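Local coordinates for protein ionotropic glutamate receptor bacterial homologue (Nostoc punctiforme, PDB 2PYY) that probably serves as the ligand-binding core of a glutamate receptor channel, holding L-glutamate between its two lobes, at residues 30-33 against 34-38; 119-122 against 123-126; 137-140 against 141-144; 200-203 against 204-208; 212-215 against 216-220. One frame throughout, in Å; residues are numbered along the deposited sequence.

Interaction 1: 30-33 against 34-38; sequences LWRS and IATQI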
loop_
_atom_site.group_PDB
_atom_site.type_symbol
_atom_site.label_atom_id
_atom_site.label_comp_id
_atom_site.label_asym_id
_atom_site.label_seq_id
_atom_site.Cartn_x
_atom_site.Cartn_y
_atom_site.Cartn_z
ATOM N N LEU B 30 -17.878 -12.224 7.087
ATOM C CA LEU B 30 -16.616 -12.839 7.483
ATOM C C LEU B 30 -16.274 -12.482 8.932
ATOM O O LEU B 30 -15.920 -13.354 9.723
ATOM C CB LEU B 30 -15.479 -12.401 6.554
ATOM C CG LEU B 30 -14.125 -13.051 6.830
ATOM C CD1 LEU B 30 -14.240 -14.544 6.616
ATOM C CD2 LEU B 30 -13.068 -12.460 5.912
ATOM N N TRP B 31 -16.369 -11.207 9.291
ATOM C CA TRP B 31 -16.056 -10.837 10.663
ATOM C C TRP B 31 -16.997 -11.531 11.669
ATOM O O TRP B 31 -16.556 -12.014 12.707
ATOM C CB TRP B 31 -16.130 -9.323 10.847
ATOM C CG TRP B 31 -16.002 -8.948 12.280
ATOM C CD1 TRP B 31 -16.984 -8.452 13.090
ATOM C CD2 TRP B 31 -14.860 -9.164 13.115
ATOM N NE1 TRP B 31 -16.525 -8.350 14.378
ATOM C CE2 TRP B 31 -15.223 -8.772 14.419
ATOM C CE3 TRP B 31 -13.559 -9.639 12.887
ATOM C CZ2 TRP B 31 -14.344 -8.860 15.497
ATOM C CZ3 TRP B 31 -12.681 -9.725 13.968
ATOM C CH2 TRP B 31 -13.081 -9.327 15.253
ATOM N N ARG B 32 -18.288 -11.571 11.360
ATOM C CA ARG B 32 -19.254 -12.213 12.247
ATOM C C ARG B 32 -18.863 -13.667 12.517
ATOM O O ARG B 32 -18.942 -14.123 13.649
ATOM C CB ARG B 32 -20.651 -12.163 11.631
ATOM C CG ARG B 32 -21.742 -12.812 12.474
ATOM C CD ARG B 32 -23.017 -13.039 11.669
ATOM N NE ARG B 32 -23.647 -11.778 11.252
ATOM C CZ ARG B 32 -23.912 -11.461 9.987
ATOM N NH1 ARG B 32 -23.598 -12.312 9.017
ATOM N NH2 ARG B 32 -24.503 -10.308 9.700
ATOM N N SER B 33 -18.425 -14.387 11.484
ATOM C CA SER B 33 -18.025 -15.789 11.648
ATOM C C SER B 33 -16.781 -15.925 12.506
ATOM O O SER B 33 -16.687 -16.799 13.370
ATOM C CB SER B 33 -17.747 -16.446 10.293
ATOM O OG SER B 33 -18.851 -16.317 9.425
ATOM N N ILE B 34 -15.813 -15.060 12.236
ATOM C CA ILE B 34 -14.559 -15.056 12.969
ATOM C C ILE B 34 -14.846 -14.781 14.440
ATOM O O ILE B 34 -14.313 -15.446 15.320
ATOM C CB ILE B 34 -13.620 -13.965 12.425
ATOM C CG1 ILE B 34 -13.248 -14.274 10.972
ATOM C CG2 ILE B 34 -12.397 -13.851 13.299
ATOM C CD1 ILE B 34 -12.408 -13.191 10.314
ATOM N N ALA B 35 -15.707 -13.802 14.693
ATOM C CA ALA B 35 -16.069 -13.414 16.052
ATOM C C ALA B 35 -16.871 -14.494 16.765
ATOM O O ALA B 35 -16.640 -14.781 17.936
ATOM C CB ALA B 35 -16.857 -12.118 16.024
ATOM N N THR B 36 -17.827 -15.084 16.065
ATOM C CA THR B 36 -18.639 -16.121 16.673
ATOM C C THR B 36 -17.759 -17.325 17.019
ATOM O O THR B 36 -17.905 -17.928 18.083
ATOM C CB THR B 36 -19.786 -16.521 15.746
ATOM O OG1 THR B 36 -19.268 -16.790 14.449
ATOM C CG2 THR B 36 -20.802 -15.395 15.641
ATOM N N GLN B 37 -16.812 -17.645 16.146
ATOM C CA GLN B 37 -15.932 -18.774 16.388
ATOM C C GLN B 37 -14.951 -18.544 17.541
ATOM O O GLN B 37 -14.553 -19.494 18.211
ATOM C CB GLN B 37 -15.151 -19.106 15.130
ATOM C CG GLN B 37 -14.493 -20.451 15.203
ATOM C CD GLN B 37 -13.384 -20.590 14.201
ATOM O OE1 GLN B 37 -13.557 -20.267 13.025
ATOM N NE2 GLN B 37 -12.227 -21.077 14.655
ATOM N N ILE B 38 -14.552 -17.291 17.759
ATOM C CA ILE B 38 -13.618 -16.933 18.834
ATOM C C ILE B 38 -14.337 -16.769 20.178
ATOM O O ILE B 38 -13.715 -16.855 21.237
ATOM C CB ILE B 38 -12.873 -15.600 18.508
ATOM C CG1 ILE B 38 -11.985 -15.780 17.274
ATOM C CG2 ILE B 38 -12.015 -15.165 19.690
ATOM C CD1 ILE B 38 -11.369 -14.489 16.761
#

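Interaction 2: 119-122 against 123-126; sequences AGST and AATY. With GLU (glutamic acid), chain E.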
loop_
_atom_site.group_PDB
_atom_site.type_symbol
_atom_site.label_atom_id
_atom_site.label_comp_id
_atom_site.label_asym_id
_atom_site.label_seq_id
_atom_site.Cartn_x
_atom_site.Cartn_y
_atom_site.Cartn_z
ATOM N N ALA B 119 -10.667 10.097 -1.214
ATOM C CA ALA B 119 -9.582 10.745 -0.500
ATOM C C ALA B 119 -9.048 9.742 0.527
ATOM O O ALA B 119 -9.830 9.031 1.163
ATOM C CB ALA B 119 -10.099 12.018 0.210
ATOM N N GLY B 120 -7.725 9.689 0.675
ATOM C CA GLY B 120 -7.098 8.790 1.633
ATOM C C GLY B 120 -7.051 7.324 1.231
ATOM O O GLY B 120 -6.808 6.460 2.073
ATOM N N SER B 121 -7.271 7.051 -0.052
ATOM C CA SER B 121 -7.269 5.687 -0.576
ATOM C C SER B 121 -5.921 5.272 -1.163
ATOM O O SER B 121 -5.096 6.120 -1.540
ATOM C CB SER B 121 -8.332 5.547 -1.669
ATOM O OG SER B 121 -7.991 6.374 -2.769
ATOM N N THR B 122 -5.690 3.964 -1.243
ATOM C CA THR B 122 -4.446 3.500 -1.837
ATOM C C THR B 122 -4.424 3.945 -3.301
ATOM O O THR B 122 -3.355 4.107 -3.889
ATOM C CB THR B 122 -4.299 1.959 -1.753
ATOM O OG1 THR B 122 -5.415 1.329 -2.393
ATOM C CG2 THR B 122 -4.226 1.510 -0.293
ATOM N N ALA B 123 -5.601 4.172 -3.880
ATOM C CA ALA B 123 -5.673 4.612 -5.273
ATOM C C ALA B 123 -5.194 6.062 -5.414
ATOM O O ALA B 123 -4.508 6.407 -6.378
ATOM C CB ALA B 123 -7.114 4.469 -5.804
ATOM N N ALA B 124 -5.559 6.912 -4.457
ATOM C CA ALA B 124 -5.135 8.314 -4.498
ATOM C C ALA B 124 -3.608 8.377 -4.362
ATOM O O ALA B 124 -2.946 9.192 -5.006
ATOM C CB ALA B 124 -5.794 9.101 -3.368
ATOM N N THR B 125 -3.069 7.522 -3.497
ATOM C CA THR B 125 -1.629 7.442 -3.264
ATOM C C THR B 125 -0.923 7.008 -4.556
ATOM O O THR B 125 0.017 7.660 -5.022
ATOM C CB THR B 125 -1.301 6.435 -2.125
ATOM O OG1 THR B 125 -1.812 6.945 -0.892
ATOM C CG2 THR B 125 0.207 6.231 -1.974
ATOM N N TYR B 126 -1.392 5.910 -5.133
ATOM C CA TYR B 126 -0.826 5.407 -6.371
ATOM C C TYR B 126 -0.827 6.494 -7.460
ATOM O O TYR B 126 0.197 6.749 -8.108
ATOM C CB TYR B 126 -1.610 4.177 -6.833
ATOM C CG TYR B 126 -1.210 3.651 -8.193
ATOM C CD1 TYR B 126 -1.964 3.953 -9.330
ATOM C CD2 TYR B 126 -0.101 2.821 -8.338
ATOM C CE1 TYR B 126 -1.627 3.429 -10.577
ATOM C CE2 TYR B 126 0.243 2.295 -9.576
ATOM C CZ TYR B 126 -0.521 2.599 -10.686
ATOM O OH TYR B 126 -0.191 2.061 -11.904
HETATM N N GLU E . -8.775 -0.576 -0.363
HETATM C CA GLU E . -8.757 0.911 -0.235
HETATM C C GLU E . -7.781 1.323 0.863
HETATM O O GLU E . -7.546 0.499 1.772
HETATM C CB GLU E . -10.154 1.428 0.113
HETATM C CG GLU E . -10.264 2.948 0.146
HETATM C CD GLU E . -11.620 3.435 0.644
HETATM O OE1 GLU E . -11.903 4.643 0.512
HETATM O OE2 GLU E . -12.395 2.607 1.170
HETATM O OXT GLU E . -7.267 2.459 0.809
HETATM O O HOH W 1 -4.122 8.264 -0.041
HETATM O O HOH W 2 -7.844 2.380 -3.230
#

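Interaction 3: 137-140 against 141-144; sequences VPKI and EEAY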
loop_
_atom_site.group_PDB
_atom_site.type_symbol
_atom_site.label_atom_id
_atom_site.label_comp_id
_atom_site.label_asym_id
_atom_site.label_seq_id
_atom_site.Cartn_x
_atom_site.Cartn_y
_atom_site.Cartn_z
ATOM N N VAL B 137 -12.208 12.750 -3.773
ATOM C CA VAL B 137 -13.519 13.105 -3.235
ATOM C C VAL B 137 -13.743 12.474 -1.869
ATOM O O VAL B 137 -13.200 11.421 -1.573
ATOM C CB VAL B 137 -14.642 12.672 -4.191
ATOM C CG1 VAL B 137 -14.550 13.481 -5.483
ATOM C CG2 VAL B 137 -14.546 11.189 -4.488
ATOM N N PRO B 138 -14.555 13.111 -1.021
ATOM C CA PRO B 138 -14.835 12.601 0.321
ATOM C C PRO B 138 -15.838 11.461 0.364
ATOM O O PRO B 138 -15.988 10.800 1.386
ATOM C CB PRO B 138 -15.344 13.841 1.047
ATOM C CG PRO B 138 -16.168 14.504 -0.033
ATOM C CD PRO B 138 -15.238 14.398 -1.247
ATOM N N LYS B 139 -16.511 11.219 -0.755
ATOM C CA LYS B 139 -17.534 10.164 -0.844
ATOM C C LYS B 139 -17.330 9.325 -2.099
ATOM O O LYS B 139 -17.229 9.862 -3.204
ATOM C CB LYS B 139 -18.930 10.804 -0.903
ATOM C CG LYS B 139 -19.643 11.020 0.417
ATOM C CD LYS B 139 -20.504 9.805 0.758
ATOM C CE LYS B 139 -21.473 10.059 1.925
ATOM N NZ LYS B 139 -22.385 8.872 2.151
ATOM N N ILE B 140 -17.289 8.010 -1.934
ATOM C CA ILE B 140 -17.094 7.121 -3.076
ATOM C C ILE B 140 -18.090 7.421 -4.204
ATOM O O ILE B 140 -17.728 7.447 -5.380
ATOM C CB ILE B 140 -17.260 5.645 -2.677
ATOM C CG1 ILE B 140 -17.419 4.790 -3.944
ATOM C CG2 ILE B 140 -18.451 5.491 -1.733
ATOM C CD1 ILE B 140 -17.585 3.335 -3.678
ATOM N N GLU B 141 -19.339 7.667 -3.836
ATOM C CA GLU B 141 -20.361 7.948 -4.826
ATOM C C GLU B 141 -20.017 9.192 -5.651
ATOM O O GLU B 141 -20.349 9.278 -6.836
ATOM C CB GLU B 141 -21.712 8.130 -4.139
ATOM C CG GLU B 141 -22.885 7.964 -5.071
ATOM C CD GLU B 141 -23.065 6.533 -5.546
ATOM O OE1 GLU B 141 -23.848 6.329 -6.491
ATOM O OE2 GLU B 141 -22.434 5.617 -4.972
ATOM N N GLU B 142 -19.338 10.150 -5.032
ATOM C CA GLU B 142 -18.979 11.377 -5.730
ATOM C C GLU B 142 -17.921 11.146 -6.797
ATOM O O GLU B 142 -17.799 11.930 -7.738
ATOM C CB GLU B 142 -18.506 12.439 -4.735
ATOM C CG GLU B 142 -19.534 12.728 -3.652
ATOM C CD GLU B 142 -19.041 13.743 -2.629
ATOM O OE1 GLU B 142 -17.894 13.596 -2.171
ATOM O OE2 GLU B 142 -19.800 14.671 -2.281
ATOM N N ALA B 143 -17.157 10.070 -6.663
ATOM C CA ALA B 143 -16.137 9.766 -7.654
ATOM C C ALA B 143 -16.843 9.311 -8.927
ATOM O O ALA B 143 -16.482 9.726 -10.027
ATOM C CB ALA B 143 -15.201 8.673 -7.139
ATOM N N TYR B 144 -17.850 8.456 -8.779
ATOM C CA TYR B 144 -18.614 7.970 -9.933
ATOM C C TYR B 144 -19.297 9.138 -10.634
ATOM O O TYR B 144 -19.363 9.179 -11.865
ATOM C CB TYR B 144 -19.664 6.956 -9.475
ATOM C CG TYR B 144 -19.073 5.760 -8.764
ATOM C CD1 TYR B 144 -19.833 5.010 -7.873
ATOM C CD2 TYR B 144 -17.747 5.394 -8.968
ATOM C CE1 TYR B 144 -19.283 3.924 -7.194
ATOM C CE2 TYR B 144 -17.190 4.313 -8.300
ATOM C CZ TYR B 144 -17.957 3.587 -7.414
ATOM O OH TYR B 144 -17.387 2.539 -6.724
#

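Interaction 4: 200-203 against 204-208; sequences INQA and LLNLK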
loop_
_atom_site.group_PDB
_atom_site.type_symbol
_atom_site.label_atom_id
_atom_site.label_comp_id
_atom_site.label_asym_id
_atom_site.label_seq_id
_atom_site.Cartn_x
_atom_site.Cartn_y
_atom_site.Cartn_z
ATOM N N ILE B 200 -7.577 -14.283 15.625
ATOM C CA ILE B 200 -8.306 -13.950 14.412
ATOM C C ILE B 200 -7.714 -14.767 13.276
ATOM O O ILE B 200 -8.443 -15.344 12.474
ATOM C CB ILE B 200 -8.204 -12.425 14.081
ATOM C CG1 ILE B 200 -9.114 -11.635 15.014
ATOM C CG2 ILE B 200 -8.607 -12.162 12.632
ATOM C CD1 ILE B 200 -9.113 -10.129 14.762
ATOM N N ASN B 201 -6.390 -14.834 13.217
ATOM C CA ASN B 201 -5.736 -15.602 12.164
ATOM C C ASN B 201 -6.151 -17.057 12.277
ATOM O O ASN B 201 -6.490 -17.695 11.285
ATOM C CB ASN B 201 -4.217 -15.477 12.285
ATOM C CG ASN B 201 -3.721 -14.117 11.876
ATOM O OD1 ASN B 201 -4.469 -13.312 11.333
ATOM N ND2 ASN B 201 -2.441 -13.856 12.114
ATOM N N GLN B 202 -6.114 -17.568 13.502
ATOM C CA GLN B 202 -6.490 -18.951 13.779
ATOM C C GLN B 202 -7.930 -19.187 13.300
ATOM O O GLN B 202 -8.223 -20.181 12.629
ATOM C CB GLN B 202 -6.364 -19.204 15.286
ATOM C CG GLN B 202 -6.778 -20.579 15.768
ATOM C CD GLN B 202 -5.751 -21.652 15.465
ATOM O OE1 GLN B 202 -4.556 -21.371 15.337
ATOM N NE2 GLN B 202 -6.210 -22.893 15.368
ATOM N N ALA B 203 -8.828 -18.266 13.646
ATOM C CA ALA B 203 -10.226 -18.378 13.237
ATOM C C ALA B 203 -10.369 -18.380 11.714
ATOM O O ALA B 203 -11.018 -19.257 11.146
ATOM C CB ALA B 203 -11.060 -17.225 13.841
ATOM N N LEU B 204 -9.765 -17.391 11.059
ATOM C CA LEU B 204 -9.824 -17.279 9.599
ATOM C C LEU B 204 -9.308 -18.545 8.915
ATOM O O LEU B 204 -9.898 -19.030 7.944
ATOM C CB LEU B 204 -8.989 -16.086 9.123
ATOM C CG LEU B 204 -9.021 -15.776 7.624
ATOM C CD1 LEU B 204 -10.434 -15.388 7.217
ATOM C CD2 LEU B 204 -8.054 -14.627 7.297
ATOM N N LEU B 205 -8.188 -19.060 9.410
ATOM C CA LEU B 205 -7.603 -20.273 8.845
ATOM C C LEU B 205 -8.605 -21.431 8.953
ATOM O O LEU B 205 -8.811 -22.155 7.988
ATOM C CB LEU B 205 -6.277 -20.618 9.557
ATOM C CG LEU B 205 -5.116 -19.641 9.300
ATOM C CD1 LEU B 205 -3.945 -19.960 10.209
ATOM C CD2 LEU B 205 -4.711 -19.713 7.829
ATOM N N ASN B 206 -9.240 -21.603 10.111
ATOM C CA ASN B 206 -10.205 -22.691 10.238
ATOM C C ASN B 206 -11.397 -22.474 9.314
ATOM O O ASN B 206 -11.901 -23.425 8.720
ATOM C CB ASN B 206 -10.682 -22.844 11.680
ATOM C CG ASN B 206 -9.592 -23.383 12.594
ATOM O OD1 ASN B 206 -8.770 -24.215 12.179
ATOM N ND2 ASN B 206 -9.584 -22.928 13.841
ATOM N N LEU B 207 -11.837 -21.222 9.189
ATOM C CA LEU B 207 -12.957 -20.891 8.318
ATOM C C LEU B 207 -12.632 -21.264 6.873
ATOM O O LEU B 207 -13.508 -21.679 6.117
ATOM C CB LEU B 207 -13.292 -19.394 8.409
ATOM C CG LEU B 207 -13.982 -18.910 9.688
ATOM C CD1 LEU B 207 -14.249 -17.410 9.597
ATOM C CD2 LEU B 207 -15.305 -19.663 9.871
ATOM N N LYS B 208 -11.373 -21.115 6.482
ATOM C CA LYS B 208 -10.975 -21.469 5.132
ATOM C C LYS B 208 -10.909 -22.990 5.004
ATOM O O LYS B 208 -11.364 -23.548 4.012
ATOM C CB LYS B 208 -9.610 -20.866 4.802
ATOM C CG LYS B 208 -9.625 -19.355 4.550
ATOM C CD LYS B 208 -8.221 -18.791 4.640
ATOM C CE LYS B 208 -8.158 -17.342 4.197
ATOM N NZ LYS B 208 -8.357 -17.188 2.725
#

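Interaction 5: 212-215 against 216-220; sequences TYQS and LYDKW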
loop_
_atom_site.group_PDB
_atom_site.type_symbol
_atom_site.label_atom_id
_atom_site.label_comp_id
_atom_site.label_asym_id
_atom_site.label_seq_id
_atom_site.Cartn_x
_atom_site.Cartn_y
_atom_site.Cartn_z
ATOM N N THR B 212 -16.151 -22.706 5.087
ATOM C CA THR B 212 -16.923 -21.503 5.384
ATOM C C THR B 212 -16.483 -20.294 4.554
ATOM O O THR B 212 -17.319 -19.586 3.977
ATOM C CB THR B 212 -16.837 -21.136 6.874
ATOM O OG1 THR B 212 -17.348 -22.223 7.656
ATOM C CG2 THR B 212 -17.685 -19.892 7.161
ATOM N N TYR B 213 -15.173 -20.062 4.485
ATOM C CA TYR B 213 -14.641 -18.930 3.714
ATOM C C TYR B 213 -15.124 -19.039 2.273
ATOM O O TYR B 213 -15.712 -18.109 1.699
ATOM C CB TYR B 213 -13.107 -18.937 3.713
ATOM C CG TYR B 213 -12.523 -17.761 2.971
ATOM C CD1 TYR B 213 -12.302 -16.548 3.617
ATOM C CD2 TYR B 213 -12.258 -17.840 1.603
ATOM C CE1 TYR B 213 -11.837 -15.442 2.924
ATOM C CE2 TYR B 213 -11.794 -16.740 0.894
ATOM C CZ TYR B 213 -11.586 -15.538 1.560
ATOM O OH TYR B 213 -11.143 -14.424 0.872
ATOM N N GLN B 214 -14.845 -20.203 1.704
ATOM C CA GLN B 214 -15.210 -20.538 0.343
ATOM C C GLN B 214 -16.688 -20.211 0.097
ATOM O O GLN B 214 -17.036 -19.545 -0.877
ATOM C CB GLN B 214 -14.951 -22.031 0.133
ATOM C CG GLN B 214 -14.077 -22.364 -1.055
ATOM C CD GLN B 214 -14.871 -22.456 -2.334
ATOM O OE1 GLN B 214 -15.021 -23.540 -2.903
ATOM N NE2 GLN B 214 -15.387 -21.317 -2.800
ATOM N N SER B 215 -17.554 -20.668 0.995
ATOM C CA SER B 215 -18.986 -20.429 0.838
ATOM C C SER B 215 -19.348 -18.949 0.898
ATOM O O SER B 215 -20.225 -18.489 0.163
ATOM C CB SER B 215 -19.769 -21.196 1.902
ATOM O OG SER B 215 -19.522 -22.595 1.791
ATOM N N LEU B 216 -18.670 -18.204 1.766
ATOM C CA LEU B 216 -18.928 -16.777 1.901
ATOM C C LEU B 216 -18.530 -16.053 0.632
ATOM O O LEU B 216 -19.259 -15.187 0.142
ATOM C CB LEU B 216 -18.143 -16.197 3.080
ATOM C CG LEU B 216 -18.924 -15.964 4.382
ATOM C CD1 LEU B 216 -19.770 -17.165 4.716
ATOM C CD2 LEU B 216 -17.943 -15.642 5.499
ATOM N N TYR B 217 -17.367 -16.411 0.102
ATOM C CA TYR B 217 -16.879 -15.774 -1.110
ATOM C C TYR B 217 -17.846 -15.984 -2.269
ATOM O O TYR B 217 -18.159 -15.046 -3.002
ATOM C CB TYR B 217 -15.498 -16.318 -1.504
ATOM C CG TYR B 217 -15.011 -15.714 -2.797
ATOM C CD1 TYR B 217 -14.384 -14.471 -2.817
ATOM C CD2 TYR B 217 -15.256 -16.345 -4.013
ATOM C CE1 TYR B 217 -14.018 -13.867 -4.016
ATOM C CE2 TYR B 217 -14.898 -15.749 -5.215
ATOM C CZ TYR B 217 -14.281 -14.508 -5.210
ATOM O OH TYR B 217 -13.974 -13.907 -6.410
ATOM N N ASP B 218 -18.323 -17.214 -2.425
ATOM C CA ASP B 218 -19.229 -17.524 -3.523
ATOM C C ASP B 218 -20.582 -16.839 -3.352
ATOM O O ASP B 218 -21.313 -16.622 -4.322
ATOM C CB ASP B 218 -19.432 -19.037 -3.645
ATOM C CG ASP B 218 -18.172 -19.764 -4.074
ATOM O OD1 ASP B 218 -17.393 -19.182 -4.861
ATOM O OD2 ASP B 218 -17.974 -20.919 -3.642
ATOM N N LYS B 219 -20.909 -16.501 -2.111
ATOM C CA LYS B 219 -22.167 -15.833 -1.818
ATOM C C LYS B 219 -22.184 -14.382 -2.296
ATOM O O LYS B 219 -23.216 -13.883 -2.739
ATOM C CB LYS B 219 -22.442 -15.857 -0.318
ATOM C CG LYS B 219 -23.604 -14.979 0.107
ATOM C CD LYS B 219 -23.760 -14.976 1.624
ATOM C CE LYS B 219 -24.939 -14.121 2.079
ATOM N NZ LYS B 219 -24.912 -13.889 3.538
ATOM N N TRP B 220 -21.041 -13.708 -2.218
ATOM C CA TRP B 220 -20.984 -12.310 -2.619
ATOM C C TRP B 220 -20.281 -12.011 -3.928
ATOM O O TRP B 220 -20.389 -10.898 -4.442
ATOM C CB TRP B 220 -20.331 -11.467 -1.522
ATOM C CG TRP B 220 -21.118 -11.425 -0.260
ATOM C CD1 TRP B 220 -20.979 -12.241 0.821
ATOM C CD2 TRP B 220 -22.200 -10.543 0.032
ATOM N NE1 TRP B 220 -21.911 -11.920 1.779
ATOM C CE2 TRP B 220 -22.675 -10.877 1.321
ATOM C CE3 TRP B 220 -22.816 -9.493 -0.668
ATOM C CZ2 TRP B 220 -23.746 -10.201 1.927
ATOM C CZ3 TRP B 220 -23.882 -8.825 -0.058
ATOM C CH2 TRP B 220 -24.327 -9.185 1.226
#

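Interaction 1: 30-33 against 34-38
Ile34 and Trp31 meet with their side chains crossing at about a right angle, CG2 of Ile34 standing 4.2 Å from CZ3 of Trp31 on the benzo side of the indole. Ala35 is placed differently: its CB sits over one face of the indole, 3.9 Å above the plane and displaced toward the rim. With CG anti to the backbone N (chi1 172°), Trp31 carries its ring along the helix, one face under Ala35 CB. Leu30 CG meets the other branch of Ile34, at CD1, 3.9 Å away. Replacing Ile34 with an alanine would probably leave Leu30 CG and Trp31 CZ3 without these apolar partners, and open a gap toward Leu207 of helix 197-209. On the outer side Arg32 and Thr36 run alongside each other, pointing the same way, and Thr36 OG1 lies 2.8 Å from both Arg32 O and Ser33 O, with one proton to serve the two. Arg32 itself turns back to a salt bridge with Asp29. The chemistry is thus that of an amphipathic helix: Leu30, Trp31, Ile34 and Ala35 form an apolar inner face, with the indole N-H used by Ser42, while the hydroxyls of Ser33 and Thr36 lie against backbone carbonyls.

Interaction 2: 119-122 against 123-126
Tyr126 touches Thr122 through its CB, 3.4 Å from Thr122 O, whereas its flat ring leads away from the helix start: CG is anti to the backbone N (chi1 174°), the side chain packs on Leu90 and Ile107, and the ring meets that of His130 at about 35°. The other flat group, the alpha-carboxylate of the bound glutamate, is bonded by Thr122, whose N donates to ligand OXT at 3.0 Å and whose CG2 lies 3.4 Å from the same OXT; Ser121 CA is close by, and Ser70 N and Arg75 also bond the ligand. Ser121, whose CB touches the ligand CG, is the N-cap of helix 122-129; its OG accepts from Ala124 N at 3.0 Å (151°) and is also hydrogen-bonded to Thr118 O. A strand leading through a short loop into a helix whose first turn receives the ligand is a recurrent element of the clamshell binding-protein fold, and the N-terminal end of the helix would probably stabilise the negative carboxylate. Changing Ser121 to an alanine would probably leave Ala124 N without its cap and Thr118 O without this partner. One water bridges Ala123 N, from which it accepts, and Thr122 OG1, to which it donates; that hydroxyl also bonds Glu184. A second water donates to Ser121 O at 2.8 Å and reaches Thr125 OG1 as well, spanning the first turn.

Interaction 3: 137-140 against 141-144
Ile140 and Tyr144 form the inner contact, one helical turn apart. The end of the isoleucine comes over the phenol end of the tyrosine, CG1 at 3.7 Å from CZ and CD1 at 3.2 Å from OH. Because CG1 of Ile140 is anti to its backbone N (chi1 165°) and the chain continues extended, the methyl end is carried along the helix to the hydroxyl. That oxygen is buried here and finds no polar partner in the model. Over the centre of the same ring, 3.9 Å above its plane, lies Ile140 O. A second apolar touch joins Val137 CG2 to Ala143 CB at 3.7 Å, while the CB of Val137 rests against the CB of Glu142, the two side chains sliding past each other in opposite directions. The aliphatic part of Glu142 also packs on Lys139, CG to CB at 3.4 Å.

The backbone sets these positions. Lys139 O accepts from Glu142 N at 2.8 Å, and Ile140 O from Ala143 N at 3.0 Å; both donors stand well above the carbonyl plane, as expected of i to i+3 bonds at the start of a helix, and a longer, weak bond also links Ala143 N to Lys139 O. Farther out, Tyr144 stacks with Tyr165 and touches Val161 and Leu162 of helix 159-166, and Val137 packs on Ser133 of the second subunit. The segment is the bend from strand 133-137 into helix 140-148, the start of a beta-alpha-beta crossover to strand 154-158 in one of the two lobes of the periplasmic binding-protein fold.

Interaction 4: 200-203 against 204-208
Regular i to i+4 bonds bind the two segments, from the nearly straight Leu204 N to Ile200 O (2.8 Å, 175°) to Leu207 N on Ala203 O at 2.9 Å. The side chains meet the preceding turn mostly through its carbonyls. Leu205 CG comes within 3.1 Å of Asn201 O, and Leu207 CG within 3.3 Å of Ala203 O; in Leu205 this follows from CG standing beside the backbone N (chi1 -68°), which lays the branch back along the helix. Leu204 does the reverse: CG is anti to N, and the branch leads away toward Ile85, only its CB staying near Ile200 O at 3.5 Å. Gln202 and Asn206 cross obliquely on the outer side with their amide planes 73° apart. Asn201 OD1 accepts from Leu83 N, which satisfies this buried oxygen and ties the helix to the neighbouring loop. Two faces are therefore used at once. Ile200 and Leu207 press on Trp31 and Ile34 of helix 26-38, whereas Gln202 and Asn206 pack on Ala73, and Leu205 on Thr72, of the third subunit. This is helix-on-helix packing of a binding-protein lobe whose outer side doubles as a subunit interface.

Interaction 5: 212-215 against 216-220
Leu216 and Thr212 make the closer-packed side of this helix, joined by the backbone bond from Leu216 N to Thr212 O at 2.9 Å. Their methyl groups face each other, Leu216 CD1 and Thr212 CG2 being 4.2 Å apart, and Leu216 CB rests 3.4 Å from Tyr213 O. Leu216 goes on to pack against Phe26 and Leu30 of helix 26-38. Next to it Tyr213 reaches along the helix so that CE2 stands 4.4 Å from Tyr217 CB, an oblique and rather open touch. The position of the Tyr213 ring is fixed more from outside: OH is hydrogen-bonded to Ile85 O, and Lys208 makes a cation-pi contact with the ring.

Helix 212-220 follows helix 197-209 after a short turn, and the two belong to the C-terminal part of the binding-protein fold, where they cover the lobe that contains helix 26-38. Lys219 and Trp220 extend that docking, both reaching Asp29 OD2, the first as a salt bridge and the second as a hydrogen bond.

The outward side is looser. Gln214 bends at its second torsion (chi2 -85°) and brings NE2 of its amide to Asp218, the amide and carboxylate planes nearly perpendicular at 87°. NE2 lies only 2.7 Å from Asp218 OD2, yet the angle of 121° makes this a weak bond. The amide N-H probably offsets some of the repulsion between OD2 and Gln214 O, two acceptors that lie close together. Ser215, exposed like these two, turns OG back to Gly211 O, and its own carbonyl receives a weak bond from Lys219 N.

Interactions 1, 4 and 5 hold one lobe together: helix 26-38 is touched by both other helices, Ile34 CG1 meeting Leu207 CD1 at 3.6 Å and Leu30 CA meeting Leu216 CD2 at 3.7 Å. Interaction 4 is largely buried, interaction 1 partly so, and interaction 5 lies at the surface, where a weak amide-carboxylate pair on the outer side joins apolar packing on the inner. Interactions 2 and 3, across the chain's centre, belong to the other lobe and both mark strand-to-helix passages, joined by a probable hydrogen bond from Ala119 N to Val137 O. Only interaction 2 bonds the ligand, through Thr122 N, with a cap and two waters holding that helix start; interaction 3 is mostly apolar.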